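Long-range contacts in uncharacterized protein (Bacteroides ovatus, PDB 3SOT), which is of unknown function but joins an N-terminal DUF4973 domain of the E-set clan to a BT_3044-like C-terminal domain, both rich in beta strands: residues Y41-I46 with E108-D113; D66-L71 with Y85-E90; M169-Y174 with N182-D187. All coordinates share one frame; numbering follows the deposited sequence.

Contacts 1 and 2 belong to the N-terminal DUF4973 region, contact 3 to the BT_3044-like C-terminal region. In sequence, contact 2 falls between the two strands of contact 1, and contact 3 comes later. The centres of contacts 1 and 2 are 20 Å apart and their nearest atoms about 7 Å, so the two do not touch, although both pack side chains against strand 124-133. Contact 3 lies across the molecule from contact 1, 45 Å between centres, and 36 Å from contact 2. With no function assigned, none of the contacts can be tied to an active site; a 1,2-ethanediol, most likely a crystallisation additive, is bound near Thr-185 of contact 3.

Contact 1: residues Y41-I46 with E108-D113; sequences YQLPII and ELLNID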
# COMPACT_ATOMS: atom_id res chain seq x y z
N TYR A 41 1.39 -26.00 -24.62
CA TYR A 41 1.56 -24.61 -25.03
C TYR A 41 2.67 -24.57 -26.06
O TYR A 41 3.74 -25.14 -25.85
CB TYR A 41 1.85 -23.68 -23.84
CG TYR A 41 1.97 -22.24 -24.27
CD1 TYR A 41 0.84 -21.42 -24.34
CD2 TYR A 41 3.20 -21.70 -24.63
CE1 TYR A 41 0.95 -20.10 -24.77
CE2 TYR A 41 3.32 -20.39 -25.07
CZ TYR A 41 2.19 -19.59 -25.14
OH TYR A 41 2.33 -18.31 -25.57
N GLN A 42 2.43 -23.87 -27.19
CA GLN A 42 3.46 -23.82 -28.22
C GLN A 42 4.14 -22.46 -28.23
O GLN A 42 3.58 -21.45 -28.66
CB GLN A 42 2.89 -24.15 -29.59
CG GLN A 42 2.37 -25.57 -29.62
CD GLN A 42 2.02 -26.01 -31.00
OE1 GLN A 42 0.88 -25.96 -31.40
NE2 GLN A 42 3.01 -26.50 -31.73
N LEU A 43 5.40 -22.47 -27.73
CA LEU A 43 6.25 -21.30 -27.61
C LEU A 43 7.14 -21.17 -28.84
O LEU A 43 8.09 -21.96 -28.97
CB LEU A 43 7.11 -21.35 -26.33
CG LEU A 43 8.08 -20.17 -26.07
CD1 LEU A 43 7.36 -18.83 -25.93
CD2 LEU A 43 8.86 -20.41 -24.84
N PRO A 44 6.89 -20.17 -29.71
CA PRO A 44 7.75 -20.00 -30.90
C PRO A 44 9.16 -19.53 -30.55
O PRO A 44 9.36 -18.76 -29.61
CB PRO A 44 7.02 -18.94 -31.74
CG PRO A 44 5.65 -18.82 -31.14
CD PRO A 44 5.80 -19.18 -29.69
N ILE A 45 10.13 -20.01 -31.32
CA ILE A 45 11.54 -19.64 -31.23
C ILE A 45 11.91 -19.04 -32.60
O ILE A 45 11.77 -19.70 -33.63
CB ILE A 45 12.44 -20.84 -30.80
CG1 ILE A 45 11.98 -21.35 -29.41
CG2 ILE A 45 13.93 -20.45 -30.79
CD1 ILE A 45 12.60 -22.63 -28.97
N ILE A 46 12.33 -17.75 -32.60
CA ILE A 46 12.60 -16.97 -33.81
C ILE A 46 14.07 -16.68 -33.99
O ILE A 46 14.77 -16.36 -33.02
CB ILE A 46 11.82 -15.61 -33.75
CG1 ILE A 46 10.40 -15.72 -33.15
CG2 ILE A 46 11.82 -14.86 -35.10
CD1 ILE A 46 9.37 -16.61 -33.90
N GLU A 108 10.49 -21.98 -35.35
CA GLU A 108 10.16 -23.34 -34.91
C GLU A 108 9.46 -23.19 -33.58
O GLU A 108 9.55 -22.12 -32.99
CB GLU A 108 11.40 -24.26 -34.86
CG GLU A 108 11.08 -25.75 -34.79
CD GLU A 108 10.11 -26.23 -35.85
OE1 GLU A 108 10.49 -26.29 -37.04
OE2 GLU A 108 8.94 -26.50 -35.48
N LEU A 109 8.72 -24.21 -33.14
CA LEU A 109 7.94 -24.13 -31.91
C LEU A 109 8.45 -25.07 -30.83
O LEU A 109 8.77 -26.23 -31.09
CB LEU A 109 6.47 -24.47 -32.19
CG LEU A 109 5.75 -23.64 -33.27
CD1 LEU A 109 4.59 -24.41 -33.86
CD2 LEU A 109 5.36 -22.27 -32.77
N LEU A 110 8.54 -24.55 -29.60
CA LEU A 110 8.88 -25.31 -28.42
C LEU A 110 7.57 -25.82 -27.82
O LEU A 110 6.72 -25.02 -27.40
CB LEU A 110 9.72 -24.48 -27.42
CG LEU A 110 10.09 -25.14 -26.07
CD1 LEU A 110 11.10 -26.25 -26.25
CD2 LEU A 110 10.65 -24.11 -25.12
N ASN A 111 7.35 -27.14 -27.88
CA ASN A 111 6.13 -27.72 -27.34
C ASN A 111 6.32 -27.96 -25.87
O ASN A 111 7.07 -28.86 -25.49
CB ASN A 111 5.75 -29.00 -28.08
CG ASN A 111 5.28 -28.81 -29.50
OD1 ASN A 111 4.86 -27.73 -29.92
ND2 ASN A 111 5.29 -29.86 -30.28
N ILE A 112 5.66 -27.11 -25.04
CA ILE A 112 5.70 -27.21 -23.58
C ILE A 112 4.45 -27.98 -23.15
O ILE A 112 3.33 -27.47 -23.26
CB ILE A 112 5.83 -25.85 -22.85
CG1 ILE A 112 6.94 -24.97 -23.46
CG2 ILE A 112 6.06 -26.09 -21.36
CD1 ILE A 112 6.95 -23.56 -22.98
N ASP A 113 4.64 -29.23 -22.72
CA ASP A 113 3.55 -30.10 -22.31
C ASP A 113 3.35 -29.98 -20.82
O ASP A 113 4.25 -30.31 -20.04
CB ASP A 113 3.83 -31.56 -22.72
CG ASP A 113 4.01 -31.76 -24.22
OD1 ASP A 113 3.29 -31.09 -24.99
OD2 ASP A 113 4.82 -32.62 -24.61
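Leu-43 and Leu-110 form the apolar middle of this strand pair, with CD2 of Leu-43 4.1 Å from CD2 of Leu-110. Their pairing puts both on one face of the sheet, and because each carries CG opposite its backbone N, the two isobutyl groups run alongside each other in the same direction. Ile-112 reaches across from one side, its CD1 4.0 Å from CB of Leu-43, and Ile-45 from the other, its CD1 3.8 Å from CB of Leu-110, so the four residues make one continuous hydrophobic patch. Beneath it, strands 41-46 and 108-113 run antiparallel at 148°, in a register that makes Tyr-41/Ile-112, Leu-43/Leu-110 and Ile-45/Glu-108 the hydrogen-bonded pairs. Each is closed by two backbone bonds, among them Leu-110 N to Leu-43 O at 2.7 Å. Glu-108 starts on this same face, but its end leads off, and its OE2 accepts from N of Leu-109.

The other face is more open. Pro-44 has no N-H, but it falls at a non-hydrogen-bonded position opposite Leu-109 and so costs the ladder to 108-113 nothing; CG of Pro-44 rests 3.8 Å from CD2 of Leu-109. CD1, the other branch of Leu-109, meets the amide of Gln-42. That side chain runs alongside Asn-111, and NE2 of Gln-42 donates to OD1 of Asn-111 at 2.9 Å in a bent bond (133° at the hydrogen), the two amide planes being turned 61° apart.

In the four-stranded antiparallel sheet, 38-48 and 107-115 are the central strands, flanked by 12-15 and 93-94. The leucine-isoleucine face packs on Val-99 of strand 98-101 and on Leu-127 and Leu-129 of strand 124-133, the facing sheet of a beta sandwich, consistent with an E-set domain.

Contact 2: residues D66-L71 with Y85-E90; sequences DTLKTL and YTEMEE
Leu-68 lies over the backbone of strand 85-87 with its two methyls divided between neighbouring residues: CD1 packs 3.8 Å from CB of Tyr-85, while CD2 sits 3.7 Å from CA of Glu-87 and also touches its CB. With CG turned opposite the backbone N (chi1 -176°), the leucine extends from helix 66-71 toward the strand and crosses the Tyr-85 side chain at about a right angle. One turn further on, Leu-71 makes a lighter contact, CD2 to CE2 of the Tyr-85 ring at 4.1 Å. Two leucines three residues apart on one side of the helix therefore meet a single strand, whose axis runs nearly antiparallel to that of the helix (165°) at a closest approach of 9.2 Å.

Residues around the contact complete a small core between the helix and the sheet. Val-126 of strand 124-133 is shared by Leu-68 and Tyr-85, and Val-26 by Leu-71 and Tyr-85; Leu-71 also packs on Tyr-79 of a neighbouring subunit. The ring of Tyr-85 makes a cation-pi contact with Lys-124, and its backbone N is bonded by Asn-72 OD1 from the same helix.

No hydrogen bond or salt bridge joins residues 66-71 to 85-90, so these two segments meet by apolar burial, and the polar link between helix and strand comes from Asn-72, just outside them. The hydroxyl of Tyr-85, at the end of a buried ring, is satisfied by its bond to Asp-24.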
# COMPACT_ATOMS: atom_id res chain seq x y z
N ASP A 66 17.86 -18.86 -11.68
CA ASP A 66 18.51 -17.63 -11.24
C ASP A 66 17.84 -16.33 -11.74
O ASP A 66 17.80 -15.37 -10.96
CB ASP A 66 19.98 -17.60 -11.70
CG ASP A 66 20.88 -18.56 -10.96
OD1 ASP A 66 20.57 -18.90 -9.79
OD2 ASP A 66 21.96 -18.89 -11.51
N THR A 67 17.37 -16.26 -13.01
CA THR A 67 16.77 -15.01 -13.52
C THR A 67 15.48 -14.70 -12.75
O THR A 67 15.25 -13.53 -12.44
CB THR A 67 16.54 -15.10 -15.03
OG1 THR A 67 17.83 -15.11 -15.65
CG2 THR A 67 15.76 -13.90 -15.59
N LEU A 68 14.69 -15.75 -12.41
CA LEU A 68 13.46 -15.65 -11.63
C LEU A 68 13.76 -15.14 -10.21
O LEU A 68 13.04 -14.25 -9.73
CB LEU A 68 12.75 -17.00 -11.57
CG LEU A 68 11.38 -17.05 -10.87
CD1 LEU A 68 10.36 -16.12 -11.54
CD2 LEU A 68 10.83 -18.44 -10.86
N LYS A 69 14.83 -15.67 -9.54
CA LYS A 69 15.24 -15.25 -8.19
C LYS A 69 15.63 -13.77 -8.20
O LYS A 69 15.21 -13.04 -7.32
CB LYS A 69 16.40 -16.10 -7.64
CG LYS A 69 16.81 -15.75 -6.20
CD LYS A 69 18.12 -16.35 -5.73
CE LYS A 69 18.45 -15.89 -4.33
NZ LYS A 69 19.77 -16.39 -3.88
N THR A 70 16.40 -13.34 -9.21
CA THR A 70 16.86 -11.96 -9.37
C THR A 70 15.65 -11.04 -9.54
O THR A 70 15.60 -9.99 -8.89
CB THR A 70 17.84 -11.85 -10.55
OG1 THR A 70 18.95 -12.71 -10.28
CG2 THR A 70 18.34 -10.43 -10.78
N LEU A 71 14.65 -11.44 -10.35
CA LEU A 71 13.43 -10.64 -10.54
C LEU A 71 12.66 -10.49 -9.22
O LEU A 71 12.32 -9.37 -8.83
CB LEU A 71 12.51 -11.25 -11.61
CG LEU A 71 11.22 -10.47 -11.87
CD1 LEU A 71 11.49 -9.04 -12.38
CD2 LEU A 71 10.34 -11.21 -12.83
N TYR A 85 7.14 -14.84 -7.08
CA TYR A 85 6.80 -15.85 -8.08
C TYR A 85 7.43 -17.15 -7.66
O TYR A 85 8.51 -17.14 -7.05
CB TYR A 85 7.26 -15.45 -9.49
CG TYR A 85 6.62 -14.20 -10.05
CD1 TYR A 85 5.30 -14.20 -10.48
CD2 TYR A 85 7.37 -13.04 -10.25
CE1 TYR A 85 4.72 -13.07 -11.05
CE2 TYR A 85 6.80 -11.89 -10.82
CZ TYR A 85 5.47 -11.92 -11.22
OH TYR A 85 4.89 -10.82 -11.78
N THR A 86 6.79 -18.27 -7.97
CA THR A 86 7.32 -19.57 -7.59
C THR A 86 7.71 -20.33 -8.86
O THR A 86 6.95 -20.35 -9.84
CB THR A 86 6.29 -20.33 -6.75
OG1 THR A 86 5.92 -19.52 -5.64
CG2 THR A 86 6.81 -21.66 -6.25
N GLU A 87 8.91 -20.92 -8.85
CA GLU A 87 9.36 -21.70 -9.99
C GLU A 87 8.46 -22.91 -10.12
O GLU A 87 8.18 -23.57 -9.12
CB GLU A 87 10.83 -22.10 -9.88
CG GLU A 87 11.35 -22.80 -11.11
CD GLU A 87 12.72 -23.44 -10.98
OE1 GLU A 87 13.52 -23.01 -10.12
OE2 GLU A 87 12.99 -24.38 -11.77
N MSE A 88 7.98 -23.15 -11.33
CA MSE A 88 7.08 -24.26 -11.58
C MSE A 88 7.78 -25.58 -11.27
O MSE A 88 8.98 -25.74 -11.55
CB MSE A 88 6.59 -24.22 -13.03
CG MSE A 88 5.49 -25.21 -13.29
SE MSE A 88 4.32 -24.51 -14.56
CE MSE A 88 3.00 -25.86 -14.53
N GLU A 89 7.00 -26.50 -10.65
CA GLU A 89 7.39 -27.86 -10.25
C GLU A 89 7.74 -28.68 -11.48
O GLU A 89 6.97 -28.66 -12.45
CB GLU A 89 6.24 -28.53 -9.46
CG GLU A 89 5.79 -27.79 -8.21
CD GLU A 89 4.44 -28.25 -7.66
OE1 GLU A 89 3.42 -28.08 -8.37
OE2 GLU A 89 4.41 -28.67 -6.48
N GLU A 90 8.86 -29.42 -11.45
CA GLU A 90 9.37 -30.23 -12.56
C GLU A 90 8.38 -31.32 -13.01
O GLU A 90 8.40 -31.71 -14.19
CB GLU A 90 10.70 -30.90 -12.18
CG GLU A 90 11.80 -29.90 -11.90
CD GLU A 90 13.13 -30.43 -11.40
OE1 GLU A 90 13.42 -31.64 -11.59
OE2 GLU A 90 13.91 -29.61 -10.85

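Contact 3: residues M169-Y174 with N182-D187; sequences MKVYTY and NARTTD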
# COMPACT_ATOMS: atom_id res chain seq x y z
N MSE A 169 -20.95 -7.69 -4.09
CA MSE A 169 -20.61 -8.61 -3.00
C MSE A 169 -20.39 -7.82 -1.72
O MSE A 169 -19.31 -7.22 -1.55
CB MSE A 169 -19.38 -9.46 -3.33
CG MSE A 169 -19.17 -10.61 -2.33
SE MSE A 169 -17.39 -11.33 -2.27
CE MSE A 169 -16.39 -9.85 -1.62
N LYS A 170 -21.41 -7.81 -0.81
CA LYS A 170 -21.36 -7.07 0.45
C LYS A 170 -20.86 -7.96 1.58
O LYS A 170 -21.32 -9.09 1.72
CB LYS A 170 -22.73 -6.49 0.80
CG LYS A 170 -23.20 -5.39 -0.13
CD LYS A 170 -24.39 -4.70 0.48
CE LYS A 170 -24.92 -3.54 -0.30
NZ LYS A 170 -26.03 -2.86 0.43
N VAL A 171 -19.91 -7.44 2.36
CA VAL A 171 -19.31 -8.16 3.49
C VAL A 171 -19.65 -7.38 4.76
O VAL A 171 -19.16 -6.27 4.96
CB VAL A 171 -17.77 -8.37 3.32
CG1 VAL A 171 -17.18 -9.17 4.47
CG2 VAL A 171 -17.45 -9.05 1.98
N TYR A 172 -20.52 -7.97 5.58
CA TYR A 172 -21.01 -7.39 6.84
C TYR A 172 -20.26 -7.93 8.03
O TYR A 172 -20.11 -9.14 8.15
CB TYR A 172 -22.50 -7.67 7.04
CG TYR A 172 -23.38 -7.26 5.87
CD1 TYR A 172 -23.94 -6.00 5.82
CD2 TYR A 172 -23.72 -8.18 4.88
CE1 TYR A 172 -24.81 -5.65 4.79
CE2 TYR A 172 -24.55 -7.82 3.82
CZ TYR A 172 -25.11 -6.56 3.79
OH TYR A 172 -25.99 -6.20 2.79
N THR A 173 -19.82 -7.05 8.93
CA THR A 173 -19.11 -7.44 10.15
C THR A 173 -20.12 -7.77 11.25
O THR A 173 -21.04 -6.98 11.50
CB THR A 173 -18.15 -6.31 10.59
OG1 THR A 173 -17.31 -5.94 9.50
CG2 THR A 173 -17.30 -6.68 11.81
N TYR A 174 -19.94 -8.93 11.92
CA TYR A 174 -20.74 -9.30 13.08
C TYR A 174 -20.37 -8.43 14.27
O TYR A 174 -19.22 -8.44 14.73
CB TYR A 174 -20.57 -10.79 13.43
CG TYR A 174 -21.47 -11.73 12.66
CD1 TYR A 174 -21.17 -12.09 11.35
CD2 TYR A 174 -22.59 -12.31 13.25
CE1 TYR A 174 -21.98 -12.96 10.63
CE2 TYR A 174 -23.41 -13.18 12.54
CZ TYR A 174 -23.10 -13.51 11.24
OH TYR A 174 -23.91 -14.37 10.53
N ASN A 182 -23.81 -1.57 8.07
CA ASN A 182 -22.73 -1.12 7.20
C ASN A 182 -22.04 -2.30 6.57
O ASN A 182 -21.67 -3.26 7.27
CB ASN A 182 -21.70 -0.26 7.96
CG ASN A 182 -22.22 1.02 8.56
OD1 ASN A 182 -22.57 1.97 7.84
ND2 ASN A 182 -22.18 1.11 9.87
N ALA A 183 -21.88 -2.24 5.25
CA ALA A 183 -21.20 -3.25 4.47
C ALA A 183 -19.96 -2.70 3.80
O ALA A 183 -19.90 -1.51 3.45
CB ALA A 183 -22.14 -3.80 3.42
N ARG A 184 -18.96 -3.56 3.64
CA ARG A 184 -17.71 -3.30 2.95
C ARG A 184 -17.70 -4.04 1.63
O ARG A 184 -18.22 -5.16 1.56
CB ARG A 184 -16.52 -3.71 3.82
CG ARG A 184 -15.98 -2.61 4.69
CD ARG A 184 -15.13 -3.07 5.87
NE ARG A 184 -14.04 -3.99 5.54
CZ ARG A 184 -14.06 -5.30 5.79
NH1 ARG A 184 -15.11 -5.86 6.38
NH2 ARG A 184 -13.02 -6.06 5.47
N THR A 185 -17.17 -3.41 0.57
CA THR A 185 -17.08 -4.03 -0.76
C THR A 185 -15.71 -3.78 -1.37
O THR A 185 -14.97 -2.90 -0.91
CB THR A 185 -18.18 -3.48 -1.70
OG1 THR A 185 -18.01 -2.07 -1.86
CG2 THR A 185 -19.60 -3.82 -1.25
N THR A 186 -15.37 -4.55 -2.42
CA THR A 186 -14.15 -4.39 -3.21
C THR A 186 -14.59 -4.40 -4.67
O THR A 186 -15.74 -4.71 -4.93
CB THR A 186 -13.05 -5.42 -2.86
OG1 THR A 186 -11.85 -5.01 -3.51
CG2 THR A 186 -13.42 -6.86 -3.24
N ASP A 187 -13.70 -4.10 -5.61
CA ASP A 187 -14.06 -4.02 -7.02
C ASP A 187 -13.99 -5.39 -7.72
O ASP A 187 -14.77 -5.60 -8.66
CB ASP A 187 -13.14 -3.01 -7.75
CG ASP A 187 -11.65 -3.11 -7.51
OD1 ASP A 187 -11.21 -4.12 -6.92
OD2 ASP A 187 -10.91 -2.17 -7.91
O HOH W 1 -17.46 -5.31 6.75
O HOH W 2 -19.74 -4.04 8.56
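Asn-182 meets the opposite strand through its carbonyl, with O 3.8 Å from CD1 of Tyr-172; a water beside that carbonyl accepts from N of Thr-173. Ala-183 comes next, its methyl wedged between two longer side chains: CB lies 3.5 Å from CE1 of the Tyr-172 ring and 3.8 Å from CB of Lys-170. A serine in place of Tyr-172 would probably leave the Ala-183 methyl without the ring carbons it packs against. Lys-170 runs on, extended, to a salt bridge with Asp-180 of a neighbouring subunit. Arg-184 pairs with Val-171 through both backbone bonds, N of Val-171 to O of Arg-184 at 2.9 Å and N of Arg-184 to O of Val-171 at 3.0 Å, a hydrogen-bonded pair of the beta hairpin formed by strands 169-175 and 178-184. The Arg-184 side chain bends at chi3 (51°), bringing NH1 near a water bonded to Val-171 O and Thr-173 OG1; the NH1-water separation is too short to be trusted. Past the ladder, Thr-185 sets CG2 3.4 Å from O of Met-169 and alongside Lys-170, with a bound 1,2-ethanediol about 3 Å from its side chain.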